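Local coordinates for protein protease Do-like 8, chloroplastic (Arabidopsis thaliana, PDB 4IC6) that probably acts as a serine endopeptidase of the HtrA (Deg) family in the chloroplast thylakoid, cutting peptide bonds within proteins, at residues Y77-Y82 with K125-L130; S41-F46 with G69-G74; G192-A197 with A230-A235; G205-D210 with G217-I222; Q155-G160 with L169-I174. The protein carries 1 engineered substitution. All blocks are in the same frame, centred on the assembly; numbering follows the deposited sequence.

Contact 1 (Y77-Y82 with K125-L130)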
# COMPACT_ATOMS: atom_id res chain seq x y z
N TYR A 77 -15.37 -9.69 39.28
CA TYR A 77 -15.82 -8.98 38.08
C TYR A 77 -14.64 -8.35 37.36
O TYR A 77 -13.82 -7.67 37.96
CB TYR A 77 -16.89 -7.94 38.43
CG TYR A 77 -18.21 -8.58 38.79
CD1 TYR A 77 -18.98 -9.24 37.83
CD2 TYR A 77 -18.69 -8.55 40.10
CE1 TYR A 77 -20.19 -9.85 38.17
CE2 TYR A 77 -19.90 -9.16 40.44
CZ TYR A 77 -20.64 -9.80 39.47
OH TYR A 77 -21.84 -10.39 39.81
N ILE A 78 -14.56 -8.61 36.05
CA ILE A 78 -13.45 -8.16 35.22
C ILE A 78 -13.99 -7.24 34.15
O ILE A 78 -14.97 -7.57 33.50
CB ILE A 78 -12.78 -9.35 34.49
CG1 ILE A 78 -12.30 -10.40 35.50
CG2 ILE A 78 -11.62 -8.86 33.61
CD1 ILE A 78 -11.40 -9.84 36.58
N VAL A 79 -13.35 -6.08 33.96
CA VAL A 79 -13.79 -5.14 32.93
C VAL A 79 -12.78 -5.07 31.79
O VAL A 79 -11.56 -5.03 32.02
CB VAL A 79 -14.01 -3.73 33.51
CG1 VAL A 79 -14.29 -2.70 32.39
CG2 VAL A 79 -15.13 -3.74 34.51
N THR A 80 -13.28 -5.08 30.55
CA THR A 80 -12.42 -5.01 29.36
C THR A 80 -13.17 -4.36 28.20
O THR A 80 -14.34 -3.98 28.35
CB THR A 80 -11.95 -6.42 28.95
OG1 THR A 80 -10.89 -6.33 27.98
CG2 THR A 80 -13.11 -7.22 28.36
N ASN A 81 -12.52 -4.24 27.05
CA ASN A 81 -13.24 -3.83 25.84
C ASN A 81 -14.11 -4.97 25.31
O ASN A 81 -13.75 -6.16 25.40
CB ASN A 81 -12.28 -3.42 24.72
CG ASN A 81 -11.61 -2.09 24.97
OD1 ASN A 81 -10.38 -1.99 24.89
ND2 ASN A 81 -12.39 -1.07 25.27
N TYR A 82 -15.25 -4.59 24.74
CA TYR A 82 -16.09 -5.49 23.97
C TYR A 82 -15.18 -6.12 22.91
O TYR A 82 -15.22 -7.33 22.69
CB TYR A 82 -17.22 -4.68 23.33
CG TYR A 82 -18.24 -5.47 22.52
CD1 TYR A 82 -19.55 -5.61 22.97
CD2 TYR A 82 -17.92 -6.01 21.28
CE1 TYR A 82 -20.50 -6.32 22.23
CE2 TYR A 82 -18.85 -6.71 20.54
CZ TYR A 82 -20.14 -6.86 21.02
OH TYR A 82 -21.07 -7.56 20.28
N LYS A 125 -20.45 1.32 23.82
CA LYS A 125 -19.35 1.88 24.60
C LYS A 125 -18.09 1.00 24.60
O LYS A 125 -17.14 1.29 25.33
CB LYS A 125 -19.79 2.20 26.04
CG LYS A 125 -20.92 3.23 26.14
CD LYS A 125 -20.47 4.58 25.54
CE LYS A 125 -21.41 5.72 25.91
NZ LYS A 125 -20.87 7.05 25.47
N ASP A 126 -18.09 -0.04 23.77
CA ASP A 126 -16.96 -0.97 23.68
C ASP A 126 -16.51 -1.45 25.05
O ASP A 126 -15.34 -1.33 25.41
CB ASP A 126 -15.76 -0.34 22.95
CG ASP A 126 -14.74 -1.38 22.49
OD1 ASP A 126 -14.92 -2.58 22.81
OD2 ASP A 126 -13.77 -0.99 21.81
N LEU A 127 -17.45 -1.99 25.82
CA LEU A 127 -17.13 -2.53 27.14
C LEU A 127 -17.75 -3.89 27.33
O LEU A 127 -18.86 -4.15 26.85
CB LEU A 127 -17.60 -1.59 28.25
CG LEU A 127 -16.87 -0.25 28.26
CD1 LEU A 127 -17.62 0.74 29.14
CD2 LEU A 127 -15.44 -0.47 28.74
N ALA A 128 -17.03 -4.76 28.02
CA ALA A 128 -17.52 -6.10 28.35
C ALA A 128 -17.14 -6.40 29.78
O ALA A 128 -16.14 -5.90 30.28
CB ALA A 128 -16.92 -7.14 27.41
N VAL A 129 -17.95 -7.22 30.44
CA VAL A 129 -17.67 -7.61 31.80
C VAL A 129 -17.64 -9.14 31.90
O VAL A 129 -18.57 -9.80 31.46
CB VAL A 129 -18.72 -7.03 32.77
CG1 VAL A 129 -18.42 -7.45 34.22
CG2 VAL A 129 -18.75 -5.51 32.66
N LEU A 130 -16.55 -9.67 32.45
CA LEU A 130 -16.45 -11.10 32.71
C LEU A 130 -16.51 -11.36 34.21
O LEU A 130 -16.41 -10.43 35.02
CB LEU A 130 -15.15 -11.69 32.13
CG LEU A 130 -14.83 -11.43 30.66
CD1 LEU A 130 -13.59 -12.21 30.27
CD2 LEU A 130 -16.00 -11.82 29.78

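Contact 2 (S41-F46 with G69-G74)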
# COMPACT_ATOMS: atom_id res chain seq x y z
N SER A 41 -3.79 -5.52 39.27
CA SER A 41 -5.16 -5.22 38.90
C SER A 41 -5.39 -5.36 37.40
O SER A 41 -6.52 -5.26 36.91
CB SER A 41 -5.51 -3.79 39.31
OG SER A 41 -5.27 -3.57 40.68
N VAL A 42 -4.31 -5.53 36.66
CA VAL A 42 -4.39 -5.59 35.21
C VAL A 42 -4.24 -7.05 34.77
O VAL A 42 -3.16 -7.65 34.88
CB VAL A 42 -3.33 -4.70 34.55
CG1 VAL A 42 -3.53 -4.71 33.04
CG2 VAL A 42 -3.45 -3.26 35.07
N VAL A 43 -5.35 -7.62 34.30
CA VAL A 43 -5.37 -9.04 33.95
C VAL A 43 -5.15 -9.23 32.46
O VAL A 43 -5.20 -8.28 31.68
CB VAL A 43 -6.69 -9.73 34.35
CG1 VAL A 43 -6.94 -9.59 35.84
CG2 VAL A 43 -7.87 -9.17 33.56
N ASN A 44 -4.89 -10.48 32.08
CA ASN A 44 -4.80 -10.86 30.68
C ASN A 44 -6.03 -11.68 30.26
O ASN A 44 -6.46 -12.59 30.98
CB ASN A 44 -3.51 -11.66 30.42
CG ASN A 44 -3.54 -12.41 29.11
OD1 ASN A 44 -3.40 -11.81 28.04
ND2 ASN A 44 -3.71 -13.72 29.19
N ILE A 45 -6.60 -11.34 29.11
CA ILE A 45 -7.77 -12.04 28.59
C ILE A 45 -7.50 -12.60 27.19
O ILE A 45 -7.17 -11.85 26.26
CB ILE A 45 -8.99 -11.09 28.50
CG1 ILE A 45 -9.32 -10.50 29.87
CG2 ILE A 45 -10.20 -11.82 27.90
CD1 ILE A 45 -10.30 -9.33 29.84
N PHE A 46 -7.63 -13.92 27.06
CA PHE A 46 -7.63 -14.58 25.76
C PHE A 46 -9.05 -15.01 25.39
O PHE A 46 -9.71 -15.72 26.16
CB PHE A 46 -6.68 -15.79 25.74
CG PHE A 46 -5.22 -15.42 25.75
CD1 PHE A 46 -4.66 -14.73 24.69
CD2 PHE A 46 -4.40 -15.77 26.81
CE1 PHE A 46 -3.31 -14.39 24.68
CE2 PHE A 46 -3.05 -15.44 26.82
CZ PHE A 46 -2.51 -14.75 25.75
N GLY A 69 -7.44 -6.47 30.71
CA GLY A 69 -8.65 -6.12 31.41
C GLY A 69 -8.28 -5.60 32.78
O GLY A 69 -7.11 -5.52 33.14
N VAL A 70 -9.30 -5.28 33.57
CA VAL A 70 -9.06 -4.67 34.86
C VAL A 70 -9.93 -5.38 35.92
O VAL A 70 -11.11 -5.62 35.69
CB VAL A 70 -9.42 -3.18 34.76
CG1 VAL A 70 -9.91 -2.65 36.09
CG2 VAL A 70 -8.23 -2.38 34.25
N VAL A 71 -9.34 -5.75 37.05
CA VAL A 71 -10.11 -6.30 38.17
C VAL A 71 -11.02 -5.22 38.74
O VAL A 71 -10.55 -4.22 39.31
CB VAL A 71 -9.21 -6.81 39.28
CG1 VAL A 71 -10.07 -7.33 40.45
CG2 VAL A 71 -8.28 -7.92 38.75
N TRP A 72 -12.33 -5.39 38.56
CA TRP A 72 -13.30 -4.36 38.93
C TRP A 72 -13.62 -4.39 40.42
O TRP A 72 -13.74 -3.34 41.06
CB TRP A 72 -14.59 -4.52 38.12
CG TRP A 72 -15.58 -3.42 38.30
CD1 TRP A 72 -16.83 -3.51 38.87
CD2 TRP A 72 -15.42 -2.05 37.93
NE1 TRP A 72 -17.45 -2.28 38.85
CE2 TRP A 72 -16.60 -1.37 38.28
CE3 TRP A 72 -14.38 -1.33 37.32
CZ2 TRP A 72 -16.78 0.00 38.06
CZ3 TRP A 72 -14.56 0.03 37.09
CH2 TRP A 72 -15.75 0.68 37.46
N ASP A 73 -13.77 -5.59 40.98
CA ASP A 73 -14.04 -5.70 42.41
C ASP A 73 -13.60 -7.03 43.00
O ASP A 73 -13.08 -7.90 42.30
CB ASP A 73 -15.51 -5.42 42.71
CG ASP A 73 -16.45 -6.44 42.10
OD1 ASP A 73 -16.03 -7.61 41.89
OD2 ASP A 73 -17.61 -6.08 41.81
N GLY A 74 -13.81 -7.17 44.31
CA GLY A 74 -13.34 -8.35 45.01
C GLY A 74 -14.16 -9.59 44.73
O GLY A 74 -13.87 -10.65 45.28

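Contact 3 (G192-A197 with A230-A235)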
# COMPACT_ATOMS: atom_id res chain seq x y z
N GLY A 192 -14.75 10.50 24.53
CA GLY A 192 -13.51 9.82 24.88
C GLY A 192 -12.35 10.71 25.31
O GLY A 192 -12.33 11.93 25.06
N ILE A 193 -11.37 10.09 25.95
CA ILE A 193 -10.15 10.79 26.32
C ILE A 193 -9.10 10.55 25.24
O ILE A 193 -8.93 9.42 24.78
CB ILE A 193 -9.58 10.23 27.63
CG1 ILE A 193 -10.55 10.50 28.79
CG2 ILE A 193 -8.19 10.80 27.92
CD1 ILE A 193 -10.21 9.64 30.05
N GLN A 194 -8.41 11.61 24.83
CA GLN A 194 -7.25 11.45 23.95
C GLN A 194 -5.95 11.56 24.76
O GLN A 194 -5.79 12.47 25.57
CB GLN A 194 -7.25 12.48 22.81
CG GLN A 194 -6.20 12.22 21.74
CD GLN A 194 -6.29 13.26 20.61
OE1 GLN A 194 -7.10 13.12 19.70
NE2 GLN A 194 -5.46 14.29 20.69
N THR A 195 -5.00 10.67 24.51
CA THR A 195 -3.70 10.76 25.20
C THR A 195 -2.60 10.60 24.17
O THR A 195 -2.83 10.04 23.10
CB THR A 195 -3.54 9.64 26.27
OG1 THR A 195 -2.23 9.70 26.86
CG2 THR A 195 -3.72 8.29 25.64
N ASP A 196 -1.40 11.11 24.47
CA ASP A 196 -0.26 10.82 23.62
C ASP A 196 0.62 9.69 24.16
O ASP A 196 1.68 9.42 23.60
CB ASP A 196 0.53 12.08 23.19
CG ASP A 196 1.36 12.71 24.31
OD1 ASP A 196 1.35 12.22 25.46
OD2 ASP A 196 2.06 13.75 24.02
N ALA A 197 0.18 9.02 25.24
CA ALA A 197 0.72 7.69 25.55
C ALA A 197 0.32 6.74 24.44
O ALA A 197 -0.81 6.76 23.97
CB ALA A 197 0.20 7.17 26.92
N ALA A 230 -1.36 9.44 13.98
CA ALA A 230 -1.40 10.81 14.46
C ALA A 230 -0.62 10.86 15.78
O ALA A 230 -0.48 11.91 16.39
CB ALA A 230 -2.83 11.23 14.65
N GLY A 231 -0.12 9.71 16.21
CA GLY A 231 0.66 9.65 17.44
C GLY A 231 -0.14 9.86 18.73
O GLY A 231 0.45 10.14 19.77
N VAL A 232 -1.46 9.75 18.66
CA VAL A 232 -2.29 9.78 19.87
C VAL A 232 -3.20 8.55 19.96
O VAL A 232 -3.52 7.93 18.96
CB VAL A 232 -3.11 11.09 19.98
CG1 VAL A 232 -2.17 12.32 20.00
CG2 VAL A 232 -4.08 11.18 18.84
N GLY A 233 -3.60 8.21 21.18
CA GLY A 233 -4.46 7.07 21.41
C GLY A 233 -5.66 7.52 22.22
O GLY A 233 -5.77 8.69 22.54
N PHE A 234 -6.54 6.57 22.55
CA PHE A 234 -7.83 6.88 23.18
C PHE A 234 -8.19 5.92 24.28
O PHE A 234 -7.78 4.77 24.26
CB PHE A 234 -8.94 6.88 22.12
CG PHE A 234 -8.72 7.90 21.05
CD1 PHE A 234 -9.23 9.20 21.18
CD2 PHE A 234 -7.95 7.59 19.95
CE1 PHE A 234 -8.98 10.17 20.20
CE2 PHE A 234 -7.68 8.56 18.97
CZ PHE A 234 -8.20 9.84 19.11
N ALA A 235 -8.98 6.41 25.24
CA ALA A 235 -9.55 5.57 26.31
C ALA A 235 -10.99 5.99 26.60
O ALA A 235 -11.33 7.18 26.55
CB ALA A 235 -8.71 5.66 27.60
O HOH W 1 3.14 10.47 20.81
O HOH W 2 -0.37 7.70 21.16

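Contact 4 (G205-D210 with G217-I222)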
# COMPACT_ATOMS: atom_id res chain seq x y z
N GLY A 205 -7.78 -2.63 26.29
CA GLY A 205 -8.58 -3.23 27.36
C GLY A 205 -8.05 -2.96 28.76
O GLY A 205 -8.76 -3.20 29.77
N GLY A 206 -6.81 -2.51 28.84
CA GLY A 206 -6.16 -2.20 30.10
C GLY A 206 -6.50 -0.79 30.57
O GLY A 206 -7.21 -0.05 29.89
N PRO A 207 -6.02 -0.43 31.77
CA PRO A 207 -6.40 0.84 32.37
C PRO A 207 -5.50 1.96 31.89
O PRO A 207 -4.30 1.74 31.70
CB PRO A 207 -6.13 0.61 33.85
CG PRO A 207 -4.91 -0.30 33.84
CD PRO A 207 -5.11 -1.21 32.63
N LEU A 208 -6.10 3.14 31.74
CA LEU A 208 -5.36 4.38 31.70
C LEU A 208 -5.40 4.97 33.10
O LEU A 208 -6.49 5.20 33.63
CB LEU A 208 -6.01 5.35 30.71
CG LEU A 208 -5.22 6.63 30.47
CD1 LEU A 208 -3.91 6.27 29.77
CD2 LEU A 208 -6.03 7.62 29.63
N LEU A 209 -4.24 5.23 33.70
CA LEU A 209 -4.21 5.76 35.07
C LEU A 209 -3.74 7.22 35.12
O LEU A 209 -2.95 7.66 34.27
CB LEU A 209 -3.32 4.90 35.97
CG LEU A 209 -3.62 3.41 36.05
CD1 LEU A 209 -2.60 2.77 36.98
CD2 LEU A 209 -5.05 3.16 36.57
N ASP A 210 -4.22 7.97 36.11
CA ASP A 210 -3.65 9.30 36.37
C ASP A 210 -2.40 9.19 37.25
O ASP A 210 -1.96 8.08 37.60
CB ASP A 210 -4.70 10.30 36.93
CG ASP A 210 -5.23 9.92 38.32
OD1 ASP A 210 -4.61 9.08 39.01
OD2 ASP A 210 -6.26 10.49 38.74
N GLY A 217 -9.60 5.83 32.66
CA GLY A 217 -10.19 5.32 31.44
C GLY A 217 -9.76 3.90 31.13
O GLY A 217 -8.92 3.35 31.83
N ILE A 218 -10.36 3.32 30.10
CA ILE A 218 -9.92 2.03 29.56
C ILE A 218 -9.30 2.23 28.17
O ILE A 218 -9.99 2.65 27.23
CB ILE A 218 -11.09 1.06 29.40
CG1 ILE A 218 -11.70 0.72 30.77
CG2 ILE A 218 -10.63 -0.23 28.68
CD1 ILE A 218 -10.84 -0.18 31.64
N ASN A 219 -8.01 1.91 28.05
CA ASN A 219 -7.29 1.95 26.76
C ASN A 219 -8.08 1.24 25.66
O ASN A 219 -8.41 0.04 25.79
CB ASN A 219 -5.90 1.31 26.88
CG ASN A 219 -5.14 1.78 28.11
OD1 ASN A 219 -5.21 2.93 28.48
ND2 ASN A 219 -4.39 0.86 28.74
N THR A 220 -8.36 1.94 24.57
CA THR A 220 -9.24 1.39 23.56
C THR A 220 -8.67 1.43 22.15
O THR A 220 -8.38 2.50 21.61
CB THR A 220 -10.63 2.06 23.65
OG1 THR A 220 -11.15 1.86 24.97
CG2 THR A 220 -11.58 1.50 22.60
N ALA A 221 -8.55 0.24 21.54
CA ALA A 221 -8.00 0.13 20.20
C ALA A 221 -8.93 0.82 19.19
O ALA A 221 -10.15 0.73 19.31
CB ALA A 221 -7.80 -1.32 19.83
N ILE A 222 -8.34 1.49 18.20
CA ILE A 222 -9.14 2.20 17.20
C ILE A 222 -8.71 1.84 15.78
O ILE A 222 -7.67 1.22 15.58
CB ILE A 222 -8.99 3.73 17.31
CG1 ILE A 222 -7.52 4.11 17.18
CG2 ILE A 222 -9.57 4.26 18.62
CD1 ILE A 222 -7.31 5.58 16.79

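Contact 5 (Q155-G160 with L169-I174)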
# COMPACT_ATOMS: atom_id res chain seq x y z
N GLN A 155 -0.42 13.92 33.52
CA GLN A 155 0.34 12.71 33.22
C GLN A 155 -0.62 11.53 33.24
O GLN A 155 -1.53 11.47 34.08
CB GLN A 155 1.40 12.50 34.32
CG GLN A 155 2.24 11.22 34.16
CD GLN A 155 3.08 10.96 35.40
OE1 GLN A 155 2.55 10.83 36.51
NE2 GLN A 155 4.39 10.91 35.24
N CYS A 156 -0.45 10.61 32.30
CA CYS A 156 -1.22 9.36 32.34
C CYS A 156 -0.36 8.14 32.01
O CYS A 156 0.62 8.24 31.26
CB CYS A 156 -2.45 9.42 31.43
SG CYS A 156 -2.18 9.93 29.72
N LEU A 157 -0.73 6.99 32.58
CA LEU A 157 -0.01 5.75 32.31
C LEU A 157 -0.98 4.71 31.77
O LEU A 157 -2.03 4.47 32.35
CB LEU A 157 0.70 5.18 33.55
CG LEU A 157 0.93 5.92 34.87
CD1 LEU A 157 1.78 5.02 35.79
CD2 LEU A 157 1.59 7.28 34.71
N ALA A 158 -0.61 4.09 30.65
CA ALA A 158 -1.42 3.05 30.05
C ALA A 158 -0.73 1.71 30.33
O ALA A 158 0.42 1.50 29.91
CB ALA A 158 -1.56 3.30 28.54
N ILE A 159 -1.42 0.82 31.04
CA ILE A 159 -0.84 -0.46 31.45
C ILE A 159 -1.56 -1.57 30.69
O ILE A 159 -2.77 -1.51 30.48
CB ILE A 159 -0.94 -0.66 32.99
CG1 ILE A 159 -0.26 0.51 33.71
CG2 ILE A 159 -0.36 -2.00 33.42
CD1 ILE A 159 -0.14 0.35 35.22
N GLY A 160 -0.80 -2.58 30.26
CA GLY A 160 -1.37 -3.76 29.64
C GLY A 160 -0.82 -5.05 30.21
O GLY A 160 0.24 -5.07 30.84
N LEU A 169 3.97 -0.89 29.76
CA LEU A 169 3.61 0.46 30.18
C LEU A 169 3.91 1.42 29.06
O LEU A 169 4.94 1.29 28.39
CB LEU A 169 4.45 0.87 31.38
CG LEU A 169 4.34 2.33 31.83
CD1 LEU A 169 2.94 2.58 32.34
CD2 LEU A 169 5.36 2.60 32.91
N THR A 170 3.03 2.39 28.86
CA THR A 170 3.36 3.57 28.08
C THR A 170 2.95 4.79 28.87
O THR A 170 2.08 4.71 29.74
CB THR A 170 2.71 3.56 26.66
OG1 THR A 170 1.28 3.65 26.78
CG2 THR A 170 3.08 2.29 25.91
N VAL A 171 3.56 5.93 28.58
CA VAL A 171 3.32 7.11 29.39
C VAL A 171 3.28 8.34 28.50
O VAL A 171 4.13 8.51 27.64
CB VAL A 171 4.45 7.32 30.43
CG1 VAL A 171 4.31 8.66 31.14
CG2 VAL A 171 4.48 6.18 31.46
N GLY A 172 2.28 9.18 28.71
CA GLY A 172 2.23 10.48 28.07
C GLY A 172 1.34 11.41 28.86
O GLY A 172 1.26 11.32 30.10
N VAL A 173 0.70 12.33 28.17
CA VAL A 173 -0.22 13.24 28.83
C VAL A 173 -1.62 13.08 28.29
O VAL A 173 -1.83 12.54 27.21
CB VAL A 173 0.19 14.71 28.61
CG1 VAL A 173 1.58 14.95 29.20
CG2 VAL A 173 0.17 15.04 27.11
N ILE A 174 -2.58 13.61 29.05
CA ILE A 174 -3.90 13.81 28.49
C ILE A 174 -3.78 14.87 27.39
O ILE A 174 -3.35 16.00 27.64
CB ILE A 174 -4.90 14.28 29.57
CG1 ILE A 174 -4.99 13.26 30.70
CG2 ILE A 174 -6.26 14.53 28.96
CD1 ILE A 174 -5.29 11.83 30.23

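Contact 1 (Y77-Y82 with K125-L130)
Ile78 and Leu130 form the first hydrogen-bonded pair between strands 77-80 and 127-130, antiparallel neighbours in the first of the two beta barrels of a trypsin-like protease. Thr80 and Ala128 form the second, and Val79 faces Val129 between them. On the side of Ile78, CB approaches Leu130 CB to 4.1 Å; on the opposite side Val79 CG2 lies 4.4 Å from Val129 CG2, with helix 238-251 packed over both valines. Where the ladder ends, Asn81 takes over as a side-chain strut. Its CB sits 3.4 Å from Asp126 OD1, and CG, turned beside its own backbone N (chi1 -72°), passes 3.8 Å from Asp126 O. ND2 then closes on Asp126 O at 3.0 Å, almost straight at 176° and with the acceptor in the amide plane; the same nitrogen also bonds Thr220 OG1. With an alanine here both bonds would go, and the turn bearing Asp126 would probably be freer to shift. That turn includes a G1 bulge, in which Asp126 and Leu127 both face Asp122. Asp126 is predicted to belong to the charge relay with His83, whose backbone N bonds OD1, while Ser183 OG bonds OD2. Tyr82 N lies 2.8 Å from Asp126 OD1 at an angle too poor for a bond, and makes instead a weak one of 3.3 Å to Asp126 O.

Contact 2 (S41-F46 with G69-G74)
Gly69 pairs with Val43 where strand 69-71 runs antiparallel to strand 42-46, two adjacent strands of the first trypsin-like barrel. The polar part of the contact is entirely main chain. Gly69 and Val43 exchange two bonds, of which Val43 N to Gly69 O spans 3.0 Å with the donor standing well above the carbonyl plane. A third, from Val71 N to Ser41 O at 2.9 Å, is straighter, at 166°. Between them come weaker C-H contacts: Ser41 O also receives Val70 CA at 3.3 Å, and Gly69 O receives Val42 CA. The strand axes run at 132° to each other, so the pairing is strongly twisted and short.

The apolar contact between the strands lies on the side of Val43. Its CG1 meets Val71 CG2 at 3.6 Å, the two side chains crossing at about a right angle; Val43 CG1 is anti to the carbonyl carbon (chi1 -58°), which carries it along the strand toward Val71. Ile45 sends its extended chain across Gly69, with CD1 3.9 Å from Gly69 CA. On the other side Val42 and Val70 meet through Pro207 of strand 207-210, on which both rest, joining this barrel to the second.

Polar groups turned away from the pairing find partners elsewhere in the chain: Ser41 OG bonds Lys140 O, and Val42 O takes both His167 NE2 and Asn161 ND2. A CB on Gly69 would run into Ile45 CD1, which implies that the isoleucine can lie over the strand because glycine presents bare backbone there.

Contact 3 (G192-A197 with A230-A235)
Gln194 leaves its strand with CG opposite the backbone N (chi1 -171°) and stays extended at the next bond, while Phe234 swings its ring beside its own N (chi1 -61°); these two torsions lay amide and ring side by side, pointing the same way. Their planes are nearly perpendicular, 81° apart, and Gln194 OE1 comes within 3.5 Å of Phe234 CZ. Val232 closes in on the glutamine as well: its CG2 lies 3.5 Å from Gln194 CD, and its CB 3.7 Å from Gln194 CG. Val232 thus lies over one face of the amide and the Phe234 ring beside its oxygen, while NE2 is held by Ser175 OG.

Along the backbone, four bonds tie antiparallel strands 192-195 and 233-235. Thr195 and Gly233 contribute the shortest, Gly233 N to Thr195 O at 2.8 Å, and Ile193 and Ala235 the other two. Past the last pair the chains part, and water 1 donates a hydrogen bond to Gly231 O at 2.9 Å and a weaker one to Asp196 O. Asp196 itself turns away: OD1 accepts from Val173 N, and OD2 from Val171 N of a neighbouring subunit.

Within the second trypsin-like barrel each strand has a further neighbour: strand 168-176 borders 192-195, with Ile174 against Ile193, and strand 215-219 borders 233-237. Ile181 of strand 179-182 touches Phe234, and helix 238-251 follows directly in the chain.

Contact 4 (G205-D210 with G217-I222)
The hairpin of strands 207-210 and 215-219 begins just past the predicted catalytic serine position, engineered to Ala204 here, and its first link is Gly205 N to Asn219 O at 2.8 Å. Gly206 O accepts next, from Asn219 N at 2.8 Å, the donor lying almost on the line of the C=O bond, while Ile218 brings CG2 to 3.6 Å from the same oxygen. Leu208 N then bonds Gly217 O, and a weak bond runs back from Gly217 N to Leu208 O.

Gly205, Gly206 and Pro207 close the Gly-Asn-Ser-Gly-Gly-Pro signature of this protease family, in which the serine is alanine in this structure. Gly205 has phi 86° and psi -15°, where a CB would jam against the preceding carbonyl oxygen. The hairpin is also the edge at which the second barrel closes, since Pro207 and Leu209 bond backbone to backbone with strand 155-160.

Asn219 is the side chain that bridges the two strands. CG, anti to the carbonyl carbon (chi1 -47°), hangs 3.3 Å from Gly206 O; ND2 bonds Asn203 O and, weakly, Pro207 O at 3.1 Å. On its other branch OD1 sits 3.4 Å from Leu208 CB, the two side chains crossing at about a right angle. A leucine in its place would take from Asn203 O its amide donor and from Pro207 O a weak bond, and the chain around the predicted nucleophile position would probably be held less firmly. Farther along, Thr220 OG1 donates to Ile218 O at 2.7 Å.

Contact 5 (Q155-G160 with L169-I174)
Gly172 O receives Cys156 N at 2.9 Å, nearly straight at 171°, and on the neighbouring residue the CA of Gln155 makes a C-H contact of 3.5 Å to the same oxygen. Cys156 O is the return acceptor for Gly172 N, and Ala158 and Thr170 exchange a second pair of bonds, so that strands 155-160 and 169-174 run as a regular antiparallel hairpin in the second trypsin-like barrel.

On the side of Leu157, Leu169 does the bridging. With CG opposite the backbone N (chi1 172°) and chi2 near 66°, CD1 reaches across to the other strand, 3.6 Å from Leu157 CB and 4.0 Å from Ile159 CG1. Helix 26-39 packs over this side, Leu34 on Leu157 and Ile31 on Leu169. On the opposite side Ala158 CB lies 3.4 Å from Thr170 OG1, a hydroxyl bonded to Ala198 O, and Ile174 folds CD1 back to 3.7 Å from Cys156 SG.

Residues of the non-hydrogen-bonded pairs turn their main-chain groups out of the hairpin. Leu169 O takes Ser175 OG of a neighbouring subunit, whereas Leu157 bonds Leu209 of its own chain. The chemistry therefore implies a divided role: the inward backbone groups are spent on the hairpin, apolar carbons fill the Leu157 side while the Ala158 side mixes methyl groups with a thiol and a hydroxyl, and the outward groups are spent on the next strand or the next subunit.

Two barrels face each other across the predicted charge relay. Contacts 1 and 2 build the first; contacts 3, 4 and 5 build the second, with contact 4 about 9 Å, centre to centre, from both 3 and 5. Contact 4 also reaches the first barrel: Asp126 OD2 lies 3.4 Å from Thr220 CG2, and Val42 CG2 3.5 Å from Pro207 CG. Contact 1 supplies Asp126, whose side chain is about 4 Å from that of His83, while contact 4 starts beside the engineered Ala204. Contacts 3 and 5 adjoin through neighbouring strands 192-195 and 168-176, with Asp196 OD1 2.8 Å from Val173 N, and look toward neighbouring subunits; they stand about 7 and 9 Å from contact 1 at their nearest atoms.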